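Local atomic coordinates of protein BA_2500 (Bacillus anthracis, PDB entry 4GUC), a protein that is of unknown function but belongs to the DUF5065 family, whose beta-rich domain is grouped with the immunoglobulin-like E-set folds. Residues Y95-V101 with G114-K120; L34-T39 with V88-K93; T10-Q14 with M104-Y110. All coordinates share one frame; numbering follows the deposited sequence.

Contact 1: Y95-V101 with G114-K120; sequences YNPGTYV and GSFKISK
Ile118 sets its CD1 methyl over one face of the Tyr100 ring, offset toward the rim and 17° off the normal, 3.6 Å from Tyr100 CD1. The side chains run at about a right angle, with the extended CG1-CD1 arm of Ile118 (chi2 179°) carrying the methyl over the face while CB lies 3.8 Å from Tyr100 CE1. Ile118 CD1 also reaches CD2 of Tyr95 at 3.8 Å, so one methyl serves two tyrosines. Phe116, on the same face of the sheet, takes the rotamer with CG between its backbone N and carbonyl carbon (chi1 60°). This swings the ring toward the partner strand, where Tyr100 CB sits over its face, 3.8 Å from CZ. Tyr100 is held at its far end: OH donates to Asn96 O at 2.6 Å, in the carbonyl plane and on a lone pair, and Gln58 is a further partner of that hydroxyl. On the other face, the aliphatic part of the Lys117 chain, bent at chi2 and chi4, crosses Thr99, bringing CD within 3.3 Å of OG1. Four backbone hydrogen bonds tie Gly98 to Ile118 and Tyr100 to Phe116, with Thr99 and Lys117 as the non-hydrogen-bonded pair between them. This is the open end of an antiparallel beta hairpin, strands 98-106 and 109-119, whose Tyr100, Phe116 and Ile118 face is buried, consistent with the sandwich-like E-set grouping.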
loop_
_atom_site.group_PDB
_atom_site.type_symbol
_atom_site.label_atom_id
_atom_site.label_comp_id
_atom_site.label_asym_id
_atom_site.label_seq_id
_atom_site.Cartn_x
_atom_site.Cartn_y
_atom_site.Cartn_z
ATOM N N TYR A 95 -12.513 -2.992 5.373
ATOM C CA TYR A 95 -11.309 -3.790 5.279
ATOM C C TYR A 95 -11.544 -5.088 6.086
ATOM O O TYR A 95 -11.282 -5.135 7.300
ATOM C CB TYR A 95 -10.115 -3.044 5.873
ATOM C CG TYR A 95 -9.713 -1.772 5.147
ATOM C CD1 TYR A 95 -10.361 -0.564 5.401
ATOM C CD2 TYR A 95 -8.663 -1.767 4.215
ATOM C CE1 TYR A 95 -9.981 0.627 4.740
ATOM C CE2 TYR A 95 -8.278 -0.603 3.566
ATOM C CZ TYR A 95 -8.948 0.591 3.830
ATOM O OH TYR A 95 -8.594 1.769 3.212
ATOM N N ASN A 96 -11.965 -6.135 5.384
ATOM C CA ASN A 96 -12.220 -7.438 5.973
ATOM C C ASN A 96 -10.984 -7.969 6.702
ATOM O O ASN A 96 -9.877 -7.846 6.183
ATOM C CB ASN A 96 -12.540 -8.392 4.826
ATOM C CG ASN A 96 -13.754 -7.951 4.020
ATOM O OD1 ASN A 96 -13.635 -7.630 2.830
ATOM N ND2 ASN A 96 -14.903 -7.848 4.680
ATOM N N PRO A 97 -11.145 -8.534 7.918
ATOM C CA PRO A 97 -9.939 -9.054 8.543
ATOM C C PRO A 97 -9.101 -9.933 7.591
ATOM O O PRO A 97 -9.632 -10.779 6.881
ATOM C CB PRO A 97 -10.480 -9.840 9.734
ATOM C CG PRO A 97 -11.729 -9.083 10.098
ATOM C CD PRO A 97 -12.330 -8.736 8.771
ATOM N N GLY A 98 -7.807 -9.679 7.544
ATOM C CA GLY A 98 -6.917 -10.441 6.680
ATOM C C GLY A 98 -5.555 -9.796 6.592
ATOM O O GLY A 98 -5.188 -9.009 7.471
ATOM N N THR A 99 -4.816 -10.144 5.541
ATOM C CA THR A 99 -3.461 -9.657 5.308
ATOM C C THR A 99 -3.474 -8.633 4.192
ATOM O O THR A 99 -4.120 -8.825 3.159
ATOM C CB THR A 99 -2.522 -10.826 4.983
ATOM O OG1 THR A 99 -2.545 -11.749 6.082
ATOM C CG2 THR A 99 -1.099 -10.375 4.736
ATOM N N TYR A 100 -2.758 -7.526 4.403
ATOM C CA TYR A 100 -2.693 -6.391 3.466
ATOM C C TYR A 100 -1.289 -5.895 3.256
ATOM O O TYR A 100 -0.389 -6.323 3.970
ATOM C CB TYR A 100 -3.545 -5.254 4.050
ATOM C CG TYR A 100 -5.032 -5.552 4.076
ATOM C CD1 TYR A 100 -5.599 -6.321 5.078
ATOM C CD2 TYR A 100 -5.876 -5.036 3.099
ATOM C CE1 TYR A 100 -6.972 -6.616 5.099
ATOM C CE2 TYR A 100 -7.239 -5.312 3.112
ATOM C CZ TYR A 100 -7.783 -6.118 4.109
ATOM O OH TYR A 100 -9.155 -6.374 4.117
ATOM N N VAL A 101 -1.120 -5.011 2.273
ATOM C CA VAL A 101 0.188 -4.407 2.016
ATOM C C VAL A 101 -0.006 -3.038 1.429
ATOM O O VAL A 101 -0.948 -2.816 0.664
ATOM C CB VAL A 101 1.109 -5.263 1.083
ATOM C CG1 VAL A 101 0.494 -5.498 -0.274
ATOM C CG2 VAL A 101 2.524 -4.647 0.959
ATOM N N GLY A 114 5.882 -4.027 3.319
ATOM C CA GLY A 114 5.725 -5.411 3.722
ATOM C C GLY A 114 4.292 -5.694 4.165
ATOM O O GLY A 114 3.544 -4.790 4.560
ATOM N N SER A 115 3.889 -6.951 4.154
ATOM C CA SER A 115 2.553 -7.280 4.582
ATOM C C SER A 115 2.279 -7.001 6.070
ATOM O O SER A 115 3.187 -6.969 6.890
ATOM C CB SER A 115 2.295 -8.750 4.264
ATOM O OG SER A 115 3.216 -9.579 4.946
ATOM N N PHE A 116 1.002 -6.838 6.416
ATOM C CA PHE A 116 0.553 -6.601 7.787
ATOM C C PHE A 116 -0.877 -7.098 7.910
ATOM O O PHE A 116 -1.541 -7.340 6.902
ATOM C CB PHE A 116 0.625 -5.114 8.208
ATOM C CG PHE A 116 -0.208 -4.167 7.360
ATOM C CD1 PHE A 116 0.306 -3.634 6.192
ATOM C CD2 PHE A 116 -1.491 -3.781 7.752
ATOM C CE1 PHE A 116 -0.434 -2.780 5.414
ATOM C CE2 PHE A 116 -2.237 -2.932 6.946
ATOM C CZ PHE A 116 -1.666 -2.404 5.784
ATOM N N LYS A 117 -1.356 -7.291 9.131
ATOM C CA LYS A 117 -2.708 -7.749 9.336
ATOM C C LYS A 117 -3.672 -6.628 9.732
ATOM O O LYS A 117 -3.268 -5.633 10.336
ATOM C CB LYS A 117 -2.764 -8.746 10.502
ATOM C CG LYS A 117 -2.004 -10.029 10.356
ATOM C CD LYS A 117 -2.533 -10.938 9.258
ATOM C CE LYS A 117 -1.896 -12.351 9.342
ATOM N NZ LYS A 117 -0.399 -12.345 9.327
ATOM N N ILE A 118 -4.922 -6.769 9.295
ATOM C CA ILE A 118 -6.011 -5.888 9.700
ATOM C C ILE A 118 -6.951 -6.858 10.437
ATOM O O ILE A 118 -7.328 -7.892 9.899
ATOM C CB ILE A 118 -6.731 -5.134 8.574
ATOM C CG1 ILE A 118 -5.761 -4.117 7.992
ATOM C CG2 ILE A 118 -7.978 -4.429 9.138
ATOM C CD1 ILE A 118 -6.285 -3.276 6.833
ATOM N N SER A 119 -7.307 -6.515 11.668
ATOM C CA SER A 119 -8.196 -7.350 12.491
ATOM C C SER A 119 -9.381 -6.556 13.014
ATOM O O SER A 119 -9.379 -5.330 12.965
ATOM C CB SER A 119 -7.413 -7.936 13.671
ATOM O OG SER A 119 -6.834 -6.896 14.434
ATOM N N LYS A 120 -10.386 -7.262 13.528
ATOM C CA LYS A 120 -11.574 -6.610 14.071
ATOM C C LYS A 120 -11.190 -5.843 15.338
ATOM O O LYS A 120 -11.861 -4.872 15.717
ATOM C CB LYS A 120 -12.697 -7.603 14.399
ATOM C CG LYS A 120 -13.236 -8.337 13.186
ATOM C CD LYS A 120 -14.541 -9.068 13.503
ATOM C CE LYS A 120 -15.168 -9.696 12.241
ATOM N NZ LYS A 120 -14.378 -10.779 11.594
ATOM O OXT LYS A 120 -10.218 -6.190 16.022
#

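Contact 2: L34-T39 with V88-K93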
loop_
_atom_site.group_PDB
_atom_site.type_symbol
_atom_site.label_atom_id
_atom_site.label_comp_id
_atom_site.label_asym_id
_atom_site.label_seq_id
_atom_site.Cartn_x
_atom_site.Cartn_y
_atom_site.Cartn_z
ATOM N N LEU A 34 -2.899 -3.445 12.122
ATOM C CA LEU A 34 -3.921 -2.426 12.426
ATOM C C LEU A 34 -5.262 -3.073 12.779
ATOM O O LEU A 34 -5.511 -4.241 12.428
ATOM C CB LEU A 34 -4.088 -1.485 11.215
ATOM C CG LEU A 34 -2.834 -0.721 10.751
ATOM C CD1 LEU A 34 -3.103 0.121 9.516
ATOM C CD2 LEU A 34 -2.333 0.146 11.895
ATOM N N LYS A 35 -6.093 -2.340 13.511
ATOM C CA LYS A 35 -7.425 -2.794 13.902
ATOM C C LYS A 35 -8.461 -1.809 13.387
ATOM O O LYS A 35 -8.142 -0.645 13.138
ATOM C CB LYS A 35 -7.557 -2.871 15.423
ATOM C CG LYS A 35 -6.801 -4.009 16.079
ATOM C CD LYS A 35 -6.870 -3.908 17.602
ATOM C CE LYS A 35 -8.295 -3.930 18.186
ATOM N NZ LYS A 35 -8.882 -5.306 18.340
ATOM N N HIS A 36 -9.688 -2.280 13.170
ATOM C CA HIS A 36 -10.758 -1.379 12.750
ATOM C C HIS A 36 -10.806 -0.248 13.780
ATOM O O HIS A 36 -10.784 -0.511 14.990
ATOM C CB HIS A 36 -12.139 -2.053 12.673
ATOM C CG HIS A 36 -12.234 -3.140 11.645
ATOM N ND1 HIS A 36 -12.990 -4.286 11.820
ATOM C CD2 HIS A 36 -11.597 -3.287 10.457
ATOM C CE1 HIS A 36 -12.878 -5.050 10.745
ATOM N NE2 HIS A 36 -12.006 -4.483 9.920
ATOM N N GLY A 37 -10.845 0.995 13.306
ATOM C CA GLY A 37 -10.872 2.170 14.180
ATOM C C GLY A 37 -9.549 2.897 14.143
ATOM O O GLY A 37 -9.487 4.081 14.518
ATOM N N ASP A 38 -8.493 2.196 13.744
ATOM C CA ASP A 38 -7.164 2.812 13.619
ATOM C C ASP A 38 -7.116 3.656 12.339
ATOM O O ASP A 38 -8.042 3.661 11.509
ATOM C CB ASP A 38 -6.037 1.761 13.553
ATOM C CG ASP A 38 -5.803 1.032 14.862
ATOM O OD1 ASP A 38 -6.299 1.474 15.919
ATOM O OD2 ASP A 38 -5.058 0.015 14.837
ATOM N N THR A 39 -6.020 4.381 12.174
ATOM C CA THR A 39 -5.838 5.201 10.995
ATOM C C THR A 39 -4.466 4.928 10.414
ATOM O O THR A 39 -3.501 4.778 11.139
ATOM C CB THR A 39 -5.940 6.721 11.322
ATOM O OG1 THR A 39 -7.262 7.033 11.831
ATOM C CG2 THR A 39 -5.659 7.601 10.097
ATOM N N VAL A 88 -2.998 9.391 4.306
ATOM C CA VAL A 88 -3.850 9.128 5.458
ATOM C C VAL A 88 -5.191 8.518 5.087
ATOM O O VAL A 88 -5.870 9.015 4.178
ATOM C CB VAL A 88 -4.173 10.504 6.169
ATOM C CG1 VAL A 88 -4.999 10.277 7.437
ATOM C CG2 VAL A 88 -2.899 11.253 6.529
ATOM N N THR A 89 -5.575 7.423 5.735
ATOM C CA THR A 89 -6.891 6.866 5.446
ATOM C C THR A 89 -7.368 6.068 6.677
ATOM O O THR A 89 -6.561 5.401 7.318
ATOM C CB THR A 89 -6.883 6.008 4.145
ATOM O OG1 THR A 89 -8.194 5.930 3.596
ATOM C CG2 THR A 89 -6.348 4.605 4.379
ATOM N N PRO A 90 -8.684 6.133 7.016
ATOM C CA PRO A 90 -9.172 5.381 8.162
ATOM C C PRO A 90 -9.326 3.889 7.897
ATOM O O PRO A 90 -9.718 3.491 6.784
ATOM C CB PRO A 90 -10.567 5.983 8.415
ATOM C CG PRO A 90 -10.985 6.506 7.108
ATOM C CD PRO A 90 -9.731 6.950 6.392
ATOM N N ILE A 91 -9.012 3.068 8.901
ATOM C CA ILE A 91 -9.204 1.625 8.771
ATOM C C ILE A 91 -10.637 1.333 9.271
ATOM O O ILE A 91 -10.906 1.227 10.485
ATOM C CB ILE A 91 -8.150 0.810 9.526
ATOM C CG1 ILE A 91 -6.749 1.198 9.059
ATOM C CG2 ILE A 91 -8.383 -0.692 9.325
ATOM C CD1 ILE A 91 -6.491 1.024 7.591
ATOM N N THR A 92 -11.549 1.226 8.313
ATOM C CA THR A 92 -12.958 0.966 8.580
ATOM C C THR A 92 -13.254 -0.527 8.445
ATOM O O THR A 92 -12.367 -1.314 8.114
ATOM C CB THR A 92 -13.826 1.712 7.549
ATOM O OG1 THR A 92 -13.578 1.153 6.248
ATOM C CG2 THR A 92 -13.497 3.203 7.543
ATOM N N LYS A 93 -14.501 -0.919 8.698
ATOM C CA LYS A 93 -14.896 -2.313 8.582
ATOM C C LYS A 93 -14.909 -2.816 7.144
ATOM O O LYS A 93 -14.970 -4.025 6.914
ATOM C CB LYS A 93 -16.245 -2.563 9.236
ATOM C CG LYS A 93 -16.204 -2.453 10.739
ATOM C CD LYS A 93 -17.549 -2.765 11.290
ATOM C CE LYS A 93 -17.528 -2.708 12.797
ATOM N NZ LYS A 93 -18.845 -2.847 13.396
#
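Ile91 is gripped at both ends of its backbone by the turn that follows strand 34-35. Gly37 N donates to Ile91 O at 2.8 Å in a nearly straight bond, and Ile91 N gives its hydrogen to Asp38 O, also at 2.8 Å, approaching 27° out of the carbonyl plane. Between these bonds the Ile91 side chain heads into the turn: CB packs on Asp38 O, CG2 on Lys35 O, and CG1 meets Leu34 CD1 at 3.8 Å, the two branched chains crossing at about a right angle. The imidazole of His36 lies over the backbone of Lys93, whose CA sits above the ring centre, 11° off the normal. On that same side of the ring, obliquely beside CD2, Thr92 O comes to 3.2 Å from that carbon. At the far end Thr39 pairs with Pro90 without hydrogen bonds, and its CG2, anti to the backbone N, touches Val88 CG1.

The turn itself is set by its own bonds. It is a type II turn from Lys35 to Asp38, closed by Asp38 N to Lys35 O, and Gly37 supplies the positive phi (108°) that the third position needs. Asp38 OD2 also takes the Lys35 N-H at 2.9 Å, from above the carboxylate plane. His36 is positioned through NE2, whose partner is Tyr95 O, while Lys35 NZ turns to the chain-terminal carboxylate of Lys120.

Further out, Leu34 and His36 share backbone bonds with strand 109-119, Ile91 leans on Ile118, and Thr89 bonds to Phe40 within the two-stranded sheet of 39-45 and 84-90, so the turn spans the step from one sheet to the other.

Contact 3: T10-Q14 with M104-Y110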
loop_
_atom_site.group_PDB
_atom_site.type_symbol
_atom_site.label_atom_id
_atom_site.label_comp_id
_atom_site.label_asym_id
_atom_site.label_seq_id
_atom_site.Cartn_x
_atom_site.Cartn_y
_atom_site.Cartn_z
ATOM N N THR A 10 -3.839 -1.328 -12.445
ATOM C CA THR A 10 -2.826 -1.036 -13.460
ATOM C C THR A 10 -1.350 -1.093 -13.064
ATOM O O THR A 10 -0.450 -1.033 -13.922
ATOM C CB THR A 10 -3.006 0.435 -13.984
ATOM O OG1 THR A 10 -2.831 1.369 -12.911
ATOM C CG2 THR A 10 -4.357 0.655 -14.611
ATOM N N TRP A 11 -1.083 -1.228 -11.776
ATOM C CA TRP A 11 0.302 -1.228 -11.291
ATOM C C TRP A 11 1.063 -2.471 -11.742
ATOM O O TRP A 11 0.490 -3.522 -12.001
ATOM C CB TRP A 11 0.333 -0.883 -9.816
ATOM C CG TRP A 11 0.053 0.581 -9.575
ATOM C CD1 TRP A 11 -0.514 1.497 -10.428
ATOM C CD2 TRP A 11 0.147 1.230 -8.305
ATOM N NE1 TRP A 11 -0.681 2.707 -9.785
ATOM C CE2 TRP A 11 -0.282 2.570 -8.477
ATOM C CE3 TRP A 11 0.632 0.838 -7.059
ATOM C CZ2 TRP A 11 -0.270 3.496 -7.422
ATOM C CZ3 TRP A 11 0.609 1.750 -6.026
ATOM C CH2 TRP A 11 0.174 3.049 -6.218
ATOM N N ARG A 12 2.376 -2.354 -11.796
ATOM C CA ARG A 12 3.191 -3.438 -12.312
ATOM C C ARG A 12 3.151 -4.780 -11.567
ATOM O O ARG A 12 3.027 -5.823 -12.209
ATOM C CB ARG A 12 4.634 -2.957 -12.470
ATOM C CG ARG A 12 5.482 -3.918 -13.306
ATOM C CD ARG A 12 6.882 -3.379 -13.565
ATOM N NE ARG A 12 6.848 -2.078 -14.224
ATOM C CZ ARG A 12 6.801 -1.889 -15.542
ATOM N NH1 ARG A 12 6.786 -2.915 -16.375
ATOM N NH2 ARG A 12 6.782 -0.660 -16.026
ATOM N N TRP A 13 3.238 -4.757 -10.243
ATOM C CA TRP A 13 3.257 -5.988 -9.447
ATOM C C TRP A 13 1.918 -6.261 -8.779
ATOM O O TRP A 13 1.510 -5.541 -7.861
ATOM C CB TRP A 13 4.363 -5.873 -8.402
ATOM C CG TRP A 13 5.666 -5.438 -8.978
ATOM C CD1 TRP A 13 6.332 -4.273 -8.712
ATOM C CD2 TRP A 13 6.417 -6.107 -9.997
ATOM N NE1 TRP A 13 7.485 -4.213 -9.455
ATOM C CE2 TRP A 13 7.555 -5.325 -10.256
ATOM C CE3 TRP A 13 6.255 -7.315 -10.690
ATOM C CZ2 TRP A 13 8.521 -5.704 -11.196
ATOM C CZ3 TRP A 13 7.220 -7.700 -11.621
ATOM C CH2 TRP A 13 8.336 -6.891 -11.869
ATOM N N GLN A 14 1.261 -7.345 -9.179
ATOM C CA GLN A 14 -0.045 -7.689 -8.612
ATOM C C GLN A 14 -0.002 -9.028 -7.899
ATOM O O GLN A 14 -1.028 -9.647 -7.657
ATOM C CB GLN A 14 -1.093 -7.762 -9.715
ATOM C CG GLN A 14 -1.201 -6.525 -10.593
ATOM C CD GLN A 14 -1.784 -5.359 -9.905
ATOM O OE1 GLN A 14 -2.591 -5.495 -8.989
ATOM N NE2 GLN A 14 -1.421 -4.180 -10.369
HETATM N N MSE A 104 3.617 2.116 -2.760
HETATM C CA MSE A 104 3.710 3.445 -3.309
HETATM C C MSE A 104 4.305 3.419 -4.698
HETATM O O MSE A 104 5.326 2.739 -4.932
HETATM C CB MSE A 104 4.553 4.372 -2.432
HETATM C CG MSE A 104 4.581 5.834 -2.944
HETATM SE SE MSE A 104 5.526 7.114 -1.882
HETATM C CE MSE A 104 7.299 6.480 -2.190
ATOM N N LYS A 105 3.648 4.096 -5.636
ATOM C CA LYS A 105 4.160 4.259 -6.990
ATOM C C LYS A 105 4.713 5.697 -7.025
ATOM O O LYS A 105 4.011 6.655 -6.650
ATOM C CB LYS A 105 3.094 4.086 -8.039
ATOM C CG LYS A 105 3.646 4.272 -9.496
ATOM C CD LYS A 105 2.579 4.014 -10.497
ATOM C CE LYS A 105 3.042 4.176 -11.938
ATOM N NZ LYS A 105 3.411 5.582 -12.273
ATOM N N LEU A 106 5.956 5.851 -7.481
ATOM C CA LEU A 106 6.601 7.178 -7.560
ATOM C C LEU A 106 7.315 7.153 -8.888
ATOM O O LEU A 106 8.364 6.528 -9.041
ATOM C CB LEU A 106 7.568 7.390 -6.418
ATOM C CG LEU A 106 8.189 8.764 -6.283
ATOM C CD1 LEU A 106 7.121 9.821 -5.963
ATOM C CD2 LEU A 106 9.283 8.739 -5.209
ATOM N N GLY A 107 6.747 7.826 -9.870
ATOM C CA GLY A 107 7.341 7.756 -11.216
ATOM C C GLY A 107 7.214 6.320 -11.711
ATOM O O GLY A 107 6.172 5.701 -11.569
ATOM N N GLU A 108 8.297 5.757 -12.242
ATOM C CA GLU A 108 8.282 4.387 -12.746
ATOM C C GLU A 108 8.690 3.374 -11.672
ATOM O O GLU A 108 8.755 2.171 -11.954
ATOM C CB GLU A 108 9.310 4.257 -13.883
ATOM C CG GLU A 108 9.111 5.145 -15.084
ATOM C CD GLU A 108 7.924 4.749 -15.944
ATOM O OE1 GLU A 108 7.210 3.786 -15.563
ATOM O OE2 GLU A 108 7.735 5.373 -17.023
ATOM N N ASN A 109 8.939 3.830 -10.442
ATOM C CA ASN A 109 9.406 2.956 -9.374
ATOM C C ASN A 109 8.349 2.633 -8.339
ATOM O O ASN A 109 7.408 3.396 -8.117
ATOM C CB ASN A 109 10.615 3.629 -8.706
ATOM C CG ASN A 109 11.786 3.837 -9.678
ATOM O OD1 ASN A 109 12.053 3.001 -10.550
ATOM N ND2 ASN A 109 12.457 4.969 -9.553
ATOM N N TYR A 110 8.536 1.507 -7.671
ATOM C CA TYR A 110 7.618 1.035 -6.658
ATOM C C TYR A 110 8.311 0.756 -5.336
ATOM O O TYR A 110 9.440 0.267 -5.317
ATOM C CB TYR A 110 6.896 -0.223 -7.110
ATOM C CG TYR A 110 5.973 0.015 -8.289
ATOM C CD1 TYR A 110 4.658 0.382 -8.103
ATOM C CD2 TYR A 110 6.417 -0.141 -9.583
ATOM C CE1 TYR A 110 3.813 0.565 -9.178
ATOM C CE2 TYR A 110 5.596 0.075 -10.653
ATOM C CZ TYR A 110 4.280 0.446 -10.434
ATOM O OH TYR A 110 3.412 0.620 -11.503
HETATM O O HOH W 1 6.619 1.685 -14.271
HETATM O O HOH W 2 8.884 -0.589 -12.490
#
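Trp11 and Tyr110 make the close-packed half, with Lys105 filling in over the indole. The CB of Lys105 stands above the six-membered ring of Trp11, 3.5 Å from CZ2, and its CD continues along to NE1 because the chain runs extended, CG anti to the backbone N (chi1 180°). Tyr110 sets CE1 over the same face of the indole as the lysine, 3.8 Å from Trp11 CG, the planes meeting obliquely at 59°. Its hydroxyl accepts the backbone N-H of Arg12 at 3.2 Å, holding the phenol end against the loop. Trp13 completes an aromatic cluster by turning its edge toward the Tyr110 face, offset, with five-membered-ring and phenol centroids 5.5 Å apart. Here the loop before helix 16-22 is laid against the tip of the hairpin 98-106/109-119, which reverses through a type II' turn from Leu106 to Asn109. Between that turn and Arg12 the packing gives way to water. Arg12 NH2 and Glu108 OE1 are 4.5 Å apart, too far for a salt bridge. One water bridges NH2 to OE1 and Glu108 O, another joins Glu108 O and, weakly, Arg12 NE, but the arginine is modelled in two conformers and these links are doubtful.

In the fold
Contacts 1 and 3 sit on the same hairpin, strands 98-106 and 109-119, one at its open end, the other taking in its turn, with centres about 20 Å apart on opposite sides of the chain's centre. Contact 2 lies beside contact 1, centres about 10 Å apart, and touches it directly: Tyr95 O with His36 NE2, and Lys120 OXT with Lys35 NZ, each at 2.8 Å. Strand 34-35 also runs next to strand 109-119, which joins both contacts to one sheet. Contacts 2 and 3 do not touch, nearest atoms about 11 Å apart. No site can be assigned from these contacts; a glycerol, probably from crystallisation, lies about 4 Å from the Met104 side chain.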